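Local coordinates for protein chinitase A (Streptomyces coelicolor, PDB 3EBV) that probably hydrolyses internal glycosidic links of chitin, this chain being the catalytic TIM-barrel domain (glycosyl hydrolase family 18) of a longer secreted enzyme, at residues Y10-Q21 with M269-T278; Y234-D245 with A282-V291. All coordinates share one frame; numbering follows the deposited sequence.

Interaction 1: residues Y10-Q21 with M269-T278; sequences YWQNFNNGATVQ and MTWSTNWDAT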
loop_
_atom_site.group_PDB
_atom_site.type_symbol
_atom_site.label_atom_id
_atom_site.label_comp_id
_atom_site.label_asym_id
_atom_site.label_seq_id
_atom_site.Cartn_x
_atom_site.Cartn_y
_atom_site.Cartn_z
ATOM N N TYR A 10 -5.174 4.876 0.147
ATOM C CA TYR A 10 -5.698 4.631 -1.215
ATOM C C TYR A 10 -6.807 5.608 -1.536
ATOM O O TYR A 10 -7.772 5.670 -0.778
ATOM C CB TYR A 10 -6.215 3.199 -1.342
ATOM C CG TYR A 10 -5.077 2.212 -1.457
ATOM C CD1 TYR A 10 -4.659 1.774 -2.716
ATOM C CD2 TYR A 10 -4.386 1.751 -0.318
ATOM C CE1 TYR A 10 -3.572 0.882 -2.864
ATOM C CE2 TYR A 10 -3.302 0.865 -0.470
ATOM C CZ TYR A 10 -2.913 0.451 -1.726
ATOM O OH TYR A 10 -1.839 -0.403 -1.837
ATOM N N TRP A 11 -6.641 6.334 -2.658
ATOM C CA TRP A 11 -7.708 7.252 -3.144
ATOM C C TRP A 11 -8.416 6.569 -4.289
ATOM O O TRP A 11 -7.770 6.104 -5.237
ATOM C CB TRP A 11 -7.044 8.534 -3.605
ATOM C CG TRP A 11 -7.984 9.502 -4.284
ATOM C CD1 TRP A 11 -8.767 10.417 -3.662
ATOM C CD2 TRP A 11 -8.235 9.621 -5.701
ATOM N NE1 TRP A 11 -9.518 11.122 -4.610
ATOM C CE2 TRP A 11 -9.205 10.655 -5.852
ATOM C CE3 TRP A 11 -7.775 8.950 -6.839
ATOM C CZ2 TRP A 11 -9.676 11.067 -7.114
ATOM C CZ3 TRP A 11 -8.264 9.345 -8.105
ATOM C CH2 TRP A 11 -9.201 10.398 -8.214
ATOM N N GLN A 12 -9.753 6.476 -4.198
ATOM C CA GLN A 12 -10.541 5.744 -5.208
ATOM C C GLN A 12 -10.812 6.498 -6.505
ATOM O O GLN A 12 -11.452 7.552 -6.485
ATOM C CB GLN A 12 -11.886 5.340 -4.651
ATOM C CG GLN A 12 -11.764 4.427 -3.387
ATOM C CD GLN A 12 -13.088 4.258 -2.634
ATOM O OE1 GLN A 12 -13.128 3.656 -1.572
ATOM N NE2 GLN A 12 -14.217 4.734 -3.229
ATOM N N ASN A 13 -10.381 5.919 -7.609
ATOM C CA ASN A 13 -10.782 6.423 -8.950
ATOM C C ASN A 13 -12.089 5.795 -9.389
ATOM O O ASN A 13 -12.202 5.333 -10.525
ATOM C CB ASN A 13 -9.658 6.101 -9.960
ATOM C CG ASN A 13 -9.948 6.675 -11.350
ATOM O OD1 ASN A 13 -10.414 7.798 -11.451
ATOM N ND2 ASN A 13 -9.649 5.907 -12.391
ATOM N N PHE A 14 -13.071 5.776 -8.492
ATOM C CA PHE A 14 -14.356 5.128 -8.771
ATOM C C PHE A 14 -15.258 5.417 -7.598
ATOM O O PHE A 14 -14.790 5.784 -6.515
ATOM C CB PHE A 14 -14.215 3.607 -9.007
ATOM C CG PHE A 14 -13.556 2.866 -7.853
ATOM C CD1 PHE A 14 -14.331 2.358 -6.818
ATOM C CD2 PHE A 14 -12.180 2.685 -7.833
ATOM C CE1 PHE A 14 -13.736 1.703 -5.733
ATOM C CE2 PHE A 14 -11.581 2.002 -6.765
ATOM C CZ PHE A 14 -12.357 1.522 -5.721
ATOM N N ASN A 15 -16.558 5.228 -7.794
ATOM C CA ASN A 15 -17.530 5.461 -6.737
ATOM C C ASN A 15 -18.075 4.116 -6.266
ATOM O O ASN A 15 -18.667 3.353 -7.065
ATOM C CB ASN A 15 -18.672 6.339 -7.326
ATOM C CG ASN A 15 -19.763 6.660 -6.324
ATOM O OD1 ASN A 15 -19.780 6.186 -5.205
ATOM N ND2 ASN A 15 -20.723 7.474 -6.763
ATOM N N ASN A 16 -17.851 3.785 -4.984
ATOM C CA ASN A 16 -18.351 2.547 -4.400
ATOM C C ASN A 16 -19.304 2.806 -3.231
ATOM O O ASN A 16 -19.537 1.923 -2.410
ATOM C CB ASN A 16 -17.198 1.651 -3.893
ATOM C CG ASN A 16 -16.358 2.356 -2.815
ATOM O OD1 ASN A 16 -16.701 3.467 -2.402
ATOM N ND2 ASN A 16 -15.249 1.723 -2.383
ATOM N N GLY A 17 -19.857 4.008 -3.180
ATOM C CA GLY A 17 -20.722 4.364 -2.075
ATOM C C GLY A 17 -20.008 5.155 -0.984
ATOM O O GLY A 17 -20.665 5.786 -0.152
ATOM N N ALA A 18 -18.664 5.105 -0.973
ATOM C CA ALA A 18 -17.906 5.957 -0.040
ATOM C C ALA A 18 -17.984 7.425 -0.450
ATOM O O ALA A 18 -18.439 7.777 -1.551
ATOM C CB ALA A 18 -16.423 5.494 0.010
ATOM N N THR A 19 -17.498 8.308 0.404
ATOM C CA THR A 19 -17.452 9.733 0.089
ATOM C C THR A 19 -16.561 10.021 -1.111
ATOM O O THR A 19 -15.386 9.652 -1.108
ATOM C CB THR A 19 -16.934 10.538 1.316
ATOM O OG1 THR A 19 -17.868 10.402 2.392
ATOM C CG2 THR A 19 -16.778 12.028 1.010
ATOM N N VAL A 20 -17.115 10.649 -2.143
ATOM C CA VAL A 20 -16.325 10.992 -3.307
ATOM C C VAL A 20 -15.391 12.132 -2.980
ATOM O O VAL A 20 -15.775 13.112 -2.315
ATOM C CB VAL A 20 -17.257 11.366 -4.517
ATOM C CG1 VAL A 20 -16.453 11.974 -5.660
ATOM C CG2 VAL A 20 -17.968 10.121 -4.996
ATOM N N GLN A 21 -14.141 12.001 -3.445
ATOM C CA GLN A 21 -13.113 12.982 -3.161
ATOM C C GLN A 21 -12.320 13.344 -4.402
ATOM O O GLN A 21 -12.034 12.467 -5.224
ATOM C CB GLN A 21 -12.080 12.452 -2.127
ATOM C CG GLN A 21 -12.654 12.140 -0.747
ATOM C CD GLN A 21 -11.579 11.688 0.213
ATOM O OE1 GLN A 21 -10.835 10.746 -0.093
ATOM N NE2 GLN A 21 -11.506 12.316 1.393
HETATM N N MSE A 269 -1.004 2.083 6.727
HETATM C CA MSE A 269 -1.671 2.281 5.422
HETATM C C MSE A 269 -3.159 2.045 5.645
HETATM O O MSE A 269 -3.553 1.260 6.523
HETATM C CB MSE A 269 -1.132 1.263 4.400
HETATM C CG MSE A 269 -1.891 1.269 3.057
HETATM SE SE MSE A 269 -3.494 0.065 3.111
HETATM C CE MSE A 269 -2.678 -1.586 2.443
ATOM N N THR A 270 -4.020 2.715 4.848
ATOM C CA THR A 270 -5.446 2.351 4.901
ATOM C C THR A 270 -6.140 2.334 3.533
ATOM O O THR A 270 -5.853 3.169 2.635
ATOM C CB THR A 270 -6.232 3.249 5.881
ATOM O OG1 THR A 270 -7.520 2.671 6.150
ATOM C CG2 THR A 270 -6.416 4.644 5.329
ATOM N N TRP A 271 -7.047 1.353 3.432
ATOM C CA TRP A 271 -8.060 1.335 2.371
ATOM C C TRP A 271 -9.331 1.856 3.039
ATOM O O TRP A 271 -9.850 1.173 3.941
ATOM C CB TRP A 271 -8.273 -0.100 1.912
ATOM C CG TRP A 271 -9.384 -0.152 0.884
ATOM C CD1 TRP A 271 -10.696 -0.468 1.131
ATOM C CD2 TRP A 271 -9.278 0.168 -0.504
ATOM N NE1 TRP A 271 -11.429 -0.359 -0.054
ATOM C CE2 TRP A 271 -10.573 0.009 -1.065
ATOM C CE3 TRP A 271 -8.210 0.552 -1.328
ATOM C CZ2 TRP A 271 -10.830 0.249 -2.433
ATOM C CZ3 TRP A 271 -8.453 0.789 -2.670
ATOM C CH2 TRP A 271 -9.760 0.624 -3.211
ATOM N N SER A 272 -9.856 3.044 2.674
ATOM C CA SER A 272 -9.359 3.986 1.671
ATOM C C SER A 272 -9.567 5.395 2.250
ATOM O O SER A 272 -10.275 5.567 3.244
ATOM C CB SER A 272 -10.177 3.885 0.362
ATOM O OG SER A 272 -11.550 4.192 0.656
ATOM N N THR A 273 -9.004 6.410 1.609
ATOM C CA THR A 273 -9.245 7.801 2.048
ATOM C C THR A 273 -10.762 8.100 1.994
ATOM O O THR A 273 -11.283 8.824 2.852
ATOM C CB THR A 273 -8.429 8.819 1.220
ATOM O OG1 THR A 273 -8.876 8.815 -0.136
ATOM C CG2 THR A 273 -6.933 8.433 1.210
ATOM N N ASN A 274 -11.441 7.503 1.032
ATOM C CA ASN A 274 -12.901 7.777 0.851
ATOM C C ASN A 274 -13.689 7.215 2.002
ATOM O O ASN A 274 -14.587 7.896 2.560
ATOM C CB ASN A 274 -13.358 7.182 -0.487
ATOM C CG ASN A 274 -12.503 7.662 -1.639
ATOM O OD1 ASN A 274 -11.400 7.127 -1.903
ATOM N ND2 ASN A 274 -12.997 8.680 -2.361
ATOM N N TRP A 275 -13.386 5.968 2.396
ATOM C CA TRP A 275 -14.073 5.406 3.547
ATOM C C TRP A 275 -13.660 6.140 4.833
ATOM O O TRP A 275 -14.497 6.338 5.727
ATOM C CB TRP A 275 -13.809 3.909 3.674
ATOM C CG TRP A 275 -14.483 3.067 2.647
ATOM C CD1 TRP A 275 -13.885 2.219 1.768
ATOM C CD2 TRP A 275 -15.891 2.979 2.394
ATOM N NE1 TRP A 275 -14.825 1.578 0.986
ATOM C CE2 TRP A 275 -16.069 2.044 1.341
ATOM C CE3 TRP A 275 -17.028 3.577 2.982
ATOM C CZ2 TRP A 275 -17.350 1.703 0.819
ATOM C CZ3 TRP A 275 -18.307 3.257 2.444
ATOM C CH2 TRP A 275 -18.447 2.312 1.390
ATOM N N ASP A 276 -12.406 6.597 4.916
ATOM C CA ASP A 276 -11.979 7.390 6.095
ATOM C C ASP A 276 -12.878 8.652 6.226
ATOM O O ASP A 276 -13.369 8.965 7.315
ATOM C CB ASP A 276 -10.480 7.730 5.898
ATOM C CG ASP A 276 -9.809 8.513 7.050
ATOM O OD1 ASP A 276 -10.118 8.272 8.244
ATOM O OD2 ASP A 276 -8.930 9.340 6.661
ATOM N N ALA A 277 -13.127 9.301 5.091
ATOM C CA ALA A 277 -13.950 10.547 5.053
ATOM C C ALA A 277 -15.392 10.245 5.454
ATOM O O ALA A 277 -15.996 11.028 6.223
ATOM C CB ALA A 277 -13.907 11.154 3.675
ATOM N N THR A 278 -15.951 9.135 4.945
ATOM C CA THR A 278 -17.293 8.727 5.373
ATOM C C THR A 278 -17.363 8.594 6.887
ATOM O O THR A 278 -18.388 8.926 7.538
ATOM C CB THR A 278 -17.715 7.443 4.643
ATOM O OG1 THR A 278 -17.958 7.797 3.266
ATOM C CG2 THR A 278 -18.973 6.811 5.294
HETATM O O HOH W 1 -12.486 9.665 -5.048
HETATM O O HOH W 2 -20.320 6.890 2.320
#
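Gln12 OE1 is gripped by two donors from opposite faces of its amide plane. Ser272 OG gives its proton to Gln12 OE1 at 2.8 Å from one face, and Asn16 ND2 donates from the other. Gln12 NE2 donates to Asn16 OD1 from above the carbonyl plane; Ala18 N reaches the same oxygen from the opposite face, closing an Asx turn. Ser272 is the N-cap of helix 273-278, and its OG accepts from Trp275 N. The amide of Asn274 lies stacked on that of Gln12, with the planes 24° apart. Asn274 OD1 accepts from Gln12 N of the strand at 2.9 Å. Asn274 ND2 donates to Thr19 O of the loop at 2.9 Å, with the oxygen in its amide plane. Water 1 ties Asn274 ND2 to Gln12 O and Gln21 O. Gln21 OE1 takes the proton of Thr273 OG1 at 2.8 Å. Thr19 OG1 and Thr278 OG1 share a hydrogen bond of 2.7 Å. Ala18 CB sits over one face of the Trp275 indole, 3.5 Å from the centroid of its six-membered ring.

Strands 6-12 and 267-271 pair in parallel, Tyr10 N bonding to Thr270 O, and this pairing closes the TIM barrel. A cis peptide joins Trp271 to Ser272, as is known after the last strand of family 18 barrels. Tyr10 CB presses on Trp271 CE3 at 3.3 Å, and the selenium of Met269 lies at the edge of the tyrosine ring. Tyr10 OH bonds to Asp117 of the DxxDxDxE signature, consistent with a place beside the catalytic cleft at the C-terminal strand ends. Paired amides and hydroxyls thus fix the loop after strand 6-12 against the N-terminus of helix 273-278.

Interaction 2: residues Y234-D245 with A282-V291; sequences YVSPSVVNAALD and AWSNSVGAHV
His290 and Asn241 form the close-packed part of this contact. The amide of Asn241 is stacked on one face of the imidazole, with the planes 17° apart, and Asn241 CB stands over its centre, 3.6 Å from the ring centroid. Asn241 OD1 is buried there without a polar partner, 3.2 Å from His290 CB. A chi1 of -156°, with CG trans to N, carries the His290 ring across to the other helix. His290 NE2 donates to Asp245 OD1 at 2.6 Å, lying in the imidazole plane and on the syn side but tilted out of the carboxylate plane. The carboxylate probably polarises the imidazole and may raise its tendency to be protonated. Asn252 holds Asp245 OD2.

The helices are neighbours on the outside of the TIM barrel and run nearly parallel, crossing at -18°. Toward the barrel, Leu244 CD1 meets Val291 CG2 at 3.6 Å, and Val240 touches Val287 and Trp283. Strands 219-224 and 267-271 lie beneath. Pro237 is a well-packed knob among Ala282, Trp283, Ser286 and Val287.

The more exposed edge is looser: Asn241 ND2 makes only a weak, bent bond to Ser286 OG. At the N-terminal end of the helices, water 3 bridges Val235 O and Trp283 NE1.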
loop_
_atom_site.group_PDB
_atom_site.type_symbol
_atom_site.label_atom_id
_atom_site.label_comp_id
_atom_site.label_asym_id
_atom_site.label_seq_id
_atom_site.Cartn_x
_atom_site.Cartn_y
_atom_site.Cartn_z
ATOM N N TYR A 234 -11.198 -4.862 10.325
ATOM C CA TYR A 234 -11.150 -3.514 10.902
ATOM C C TYR A 234 -10.733 -3.579 12.367
ATOM O O TYR A 234 -11.257 -4.424 13.118
ATOM C CB TYR A 234 -12.512 -2.813 10.813
ATOM C CG TYR A 234 -12.530 -1.513 11.553
ATOM C CD1 TYR A 234 -11.932 -0.385 11.027
ATOM C CD2 TYR A 234 -13.121 -1.434 12.832
ATOM C CE1 TYR A 234 -11.886 0.834 11.752
ATOM C CE2 TYR A 234 -13.102 -0.242 13.550
ATOM C CZ TYR A 234 -12.488 0.880 13.007
ATOM O OH TYR A 234 -12.480 2.051 13.758
ATOM N N VAL A 235 -9.852 -2.657 12.770
ATOM C CA VAL A 235 -9.579 -2.450 14.210
ATOM C C VAL A 235 -9.669 -0.957 14.538
ATOM O O VAL A 235 -9.460 -0.086 13.694
ATOM C CB VAL A 235 -8.188 -2.970 14.636
ATOM C CG1 VAL A 235 -8.087 -4.478 14.434
ATOM C CG2 VAL A 235 -7.036 -2.212 13.894
ATOM N N SER A 236 -9.994 -0.642 15.794
ATOM C CA SER A 236 -9.970 0.754 16.218
ATOM C C SER A 236 -8.584 1.349 15.990
ATOM O O SER A 236 -7.568 0.631 16.068
ATOM C CB SER A 236 -10.355 0.894 17.694
ATOM O OG SER A 236 -9.393 0.275 18.527
ATOM N N PRO A 237 -8.514 2.654 15.730
ATOM C CA PRO A 237 -7.188 3.276 15.612
ATOM C C PRO A 237 -6.290 3.002 16.847
ATOM O O PRO A 237 -5.074 2.838 16.684
ATOM C CB PRO A 237 -7.504 4.782 15.423
ATOM C CG PRO A 237 -8.914 4.796 14.887
ATOM C CD PRO A 237 -9.617 3.610 15.457
ATOM N N SER A 238 -6.871 2.932 18.045
ATOM C CA SER A 238 -6.048 2.648 19.238
ATOM C C SER A 238 -5.330 1.310 19.091
ATOM O O SER A 238 -4.221 1.161 19.594
ATOM C CB SER A 238 -6.925 2.634 20.502
ATOM O OG SER A 238 -7.926 1.637 20.429
ATOM N N VAL A 239 -5.942 0.338 18.395
ATOM C CA VAL A 239 -5.296 -0.971 18.169
ATOM C C VAL A 239 -4.110 -0.838 17.190
ATOM O O VAL A 239 -3.037 -1.439 17.393
ATOM C CB VAL A 239 -6.301 -2.057 17.689
ATOM C CG1 VAL A 239 -5.571 -3.355 17.270
ATOM C CG2 VAL A 239 -7.369 -2.340 18.792
ATOM N N VAL A 240 -4.304 -0.090 16.103
ATOM C CA VAL A 240 -3.196 0.160 15.193
ATOM C C VAL A 240 -2.047 0.837 15.971
ATOM O O VAL A 240 -0.866 0.461 15.822
ATOM C CB VAL A 240 -3.586 1.100 14.001
ATOM C CG1 VAL A 240 -2.383 1.293 13.075
ATOM C CG2 VAL A 240 -4.806 0.514 13.249
ATOM N N ASN A 241 -2.379 1.860 16.756
ATOM C CA ASN A 241 -1.343 2.616 17.508
ATOM C C ASN A 241 -0.651 1.717 18.524
ATOM O O ASN A 241 0.554 1.830 18.690
ATOM C CB ASN A 241 -1.971 3.849 18.181
ATOM C CG ASN A 241 -2.512 4.825 17.157
ATOM O OD1 ASN A 241 -2.105 4.804 15.988
ATOM N ND2 ASN A 241 -3.405 5.728 17.599
ATOM N N ALA A 242 -1.409 0.815 19.158
ATOM C CA ALA A 242 -0.773 -0.151 20.059
ATOM C C ALA A 242 0.208 -1.056 19.323
ATOM O O ALA A 242 1.323 -1.342 19.820
ATOM C CB ALA A 242 -1.808 -0.960 20.779
ATOM N N ALA A 243 -0.180 -1.550 18.150
ATOM C CA ALA A 243 0.730 -2.407 17.403
ATOM C C ALA A 243 2.009 -1.642 17.009
ATOM O O ALA A 243 3.113 -2.188 17.020
ATOM C CB ALA A 243 0.006 -2.950 16.130
ATOM N N LEU A 244 1.826 -0.394 16.574
ATOM C CA LEU A 244 2.987 0.449 16.241
ATOM C C LEU A 244 3.904 0.605 17.463
ATOM O O LEU A 244 5.113 0.479 17.308
ATOM C CB LEU A 244 2.515 1.826 15.744
ATOM C CG LEU A 244 1.803 1.798 14.373
ATOM C CD1 LEU A 244 1.171 3.204 14.219
ATOM C CD2 LEU A 244 2.783 1.495 13.250
ATOM N N ASP A 245 3.293 0.879 18.618
ATOM C CA ASP A 245 4.064 0.999 19.888
ATOM C C ASP A 245 4.782 -0.308 20.171
ATOM O O ASP A 245 5.940 -0.315 20.621
ATOM C CB ASP A 245 3.136 1.328 21.039
ATOM C CG ASP A 245 2.606 2.753 20.976
ATOM O OD1 ASP A 245 3.104 3.542 20.130
ATOM O OD2 ASP A 245 1.714 3.017 21.801
ATOM N N ALA A 282 -11.768 9.820 11.352
ATOM C CA ALA A 282 -11.322 9.347 12.679
ATOM C C ALA A 282 -10.033 8.527 12.549
ATOM O O ALA A 282 -9.082 8.715 13.354
ATOM C CB ALA A 282 -12.407 8.525 13.334
ATOM N N TRP A 283 -9.958 7.669 11.550
ATOM C CA TRP A 283 -8.782 6.780 11.444
ATOM C C TRP A 283 -7.539 7.620 11.151
ATOM O O TRP A 283 -6.513 7.502 11.865
ATOM C CB TRP A 283 -9.030 5.709 10.365
ATOM C CG TRP A 283 -8.054 4.552 10.359
ATOM C CD1 TRP A 283 -8.261 3.317 10.900
ATOM C CD2 TRP A 283 -6.755 4.531 9.753
ATOM N NE1 TRP A 283 -7.148 2.504 10.686
ATOM C CE2 TRP A 283 -6.204 3.224 9.993
ATOM C CE3 TRP A 283 -5.970 5.482 9.078
ATOM C CZ2 TRP A 283 -4.927 2.855 9.528
ATOM C CZ3 TRP A 283 -4.710 5.114 8.596
ATOM C CH2 TRP A 283 -4.188 3.816 8.859
ATOM N N SER A 284 -7.550 8.454 10.104
ATOM C CA SER A 284 -6.353 9.222 9.783
ATOM C C SER A 284 -6.014 10.249 10.882
ATOM O O SER A 284 -4.814 10.539 11.113
ATOM C CB SER A 284 -6.413 9.872 8.400
ATOM O OG SER A 284 -7.534 10.761 8.297
ATOM N N ASN A 285 -7.032 10.806 11.553
ATOM C CA ASN A 285 -6.734 11.744 12.646
ATOM C C ASN A 285 -5.880 11.035 13.708
ATOM O O ASN A 285 -4.885 11.592 14.162
ATOM C CB ASN A 285 -8.003 12.294 13.288
ATOM C CG ASN A 285 -8.598 13.450 12.496
ATOM O OD1 ASN A 285 -7.959 13.993 11.606
ATOM N ND2 ASN A 285 -9.802 13.863 12.893
ATOM N N SER A 286 -6.280 9.834 14.112
ATOM C CA SER A 286 -5.631 9.196 15.283
ATOM C C SER A 286 -4.353 8.491 14.835
ATOM O O SER A 286 -3.301 8.686 15.461
ATOM C CB SER A 286 -6.580 8.218 15.936
ATOM O OG SER A 286 -5.843 7.376 16.831
ATOM N N VAL A 287 -4.435 7.641 13.805
ATOM C CA VAL A 287 -3.231 6.925 13.319
ATOM C C VAL A 287 -2.215 7.893 12.745
ATOM O O VAL A 287 -1.006 7.760 12.982
ATOM C CB VAL A 287 -3.601 5.794 12.327
ATOM C CG1 VAL A 287 -2.331 5.104 11.822
ATOM C CG2 VAL A 287 -4.577 4.846 12.993
ATOM N N GLY A 288 -2.664 8.900 11.995
ATOM C CA GLY A 288 -1.717 9.893 11.457
ATOM C C GLY A 288 -0.941 10.622 12.549
ATOM O O GLY A 288 0.293 10.739 12.451
ATOM N N ALA A 289 -1.648 11.094 13.582
ATOM C CA ALA A 289 -0.979 11.785 14.688
ATOM C C ALA A 289 0.033 10.818 15.317
ATOM O O ALA A 289 1.155 11.215 15.649
ATOM C CB ALA A 289 -1.983 12.239 15.742
ATOM N N HIS A 290 -0.358 9.554 15.471
ATOM C CA HIS A 290 0.524 8.607 16.177
ATOM C C HIS A 290 1.770 8.294 15.363
ATOM O O HIS A 290 2.909 8.265 15.895
ATOM C CB HIS A 290 -0.214 7.324 16.507
ATOM C CG HIS A 290 0.390 6.596 17.663
ATOM N ND1 HIS A 290 0.185 7.012 18.966
ATOM C CD2 HIS A 290 1.197 5.508 17.730
ATOM C CE1 HIS A 290 0.832 6.193 19.786
ATOM N NE2 HIS A 290 1.458 5.279 19.063
ATOM N N VAL A 291 1.587 8.064 14.061
ATOM C CA VAL A 291 2.715 7.754 13.173
ATOM C C VAL A 291 3.674 8.940 13.095
ATOM O O VAL A 291 4.904 8.757 13.152
ATOM C CB VAL A 291 2.227 7.321 11.758
ATOM C CG1 VAL A 291 3.366 7.305 10.716
ATOM C CG2 VAL A 291 1.542 5.941 11.834
HETATM O O HOH W 3 -8.372 -0.177 11.218
#

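Both interactions are partly buried. Interaction 1 includes the first and last strands of the barrel and lies at their C-terminal ends, with a loop and a short helix. Interaction 2 lies on the outer layer and joins the helices before and after strand 267-271 in the chain. Interaction 1 is rich in hydrogen bonds between amides, hydroxyls and backbone, and its Tyr10 and Trp271 sit close to the strand ends. Interaction 2 depends more on apolar contacts and has few cross-helix hydrogen bonds. The two contacts meet directly. Asp276 of the short helix probably bonds to Ser284, and the ring of Trp283 packs on the Met269 carbonyl oxygen and Thr270 CB.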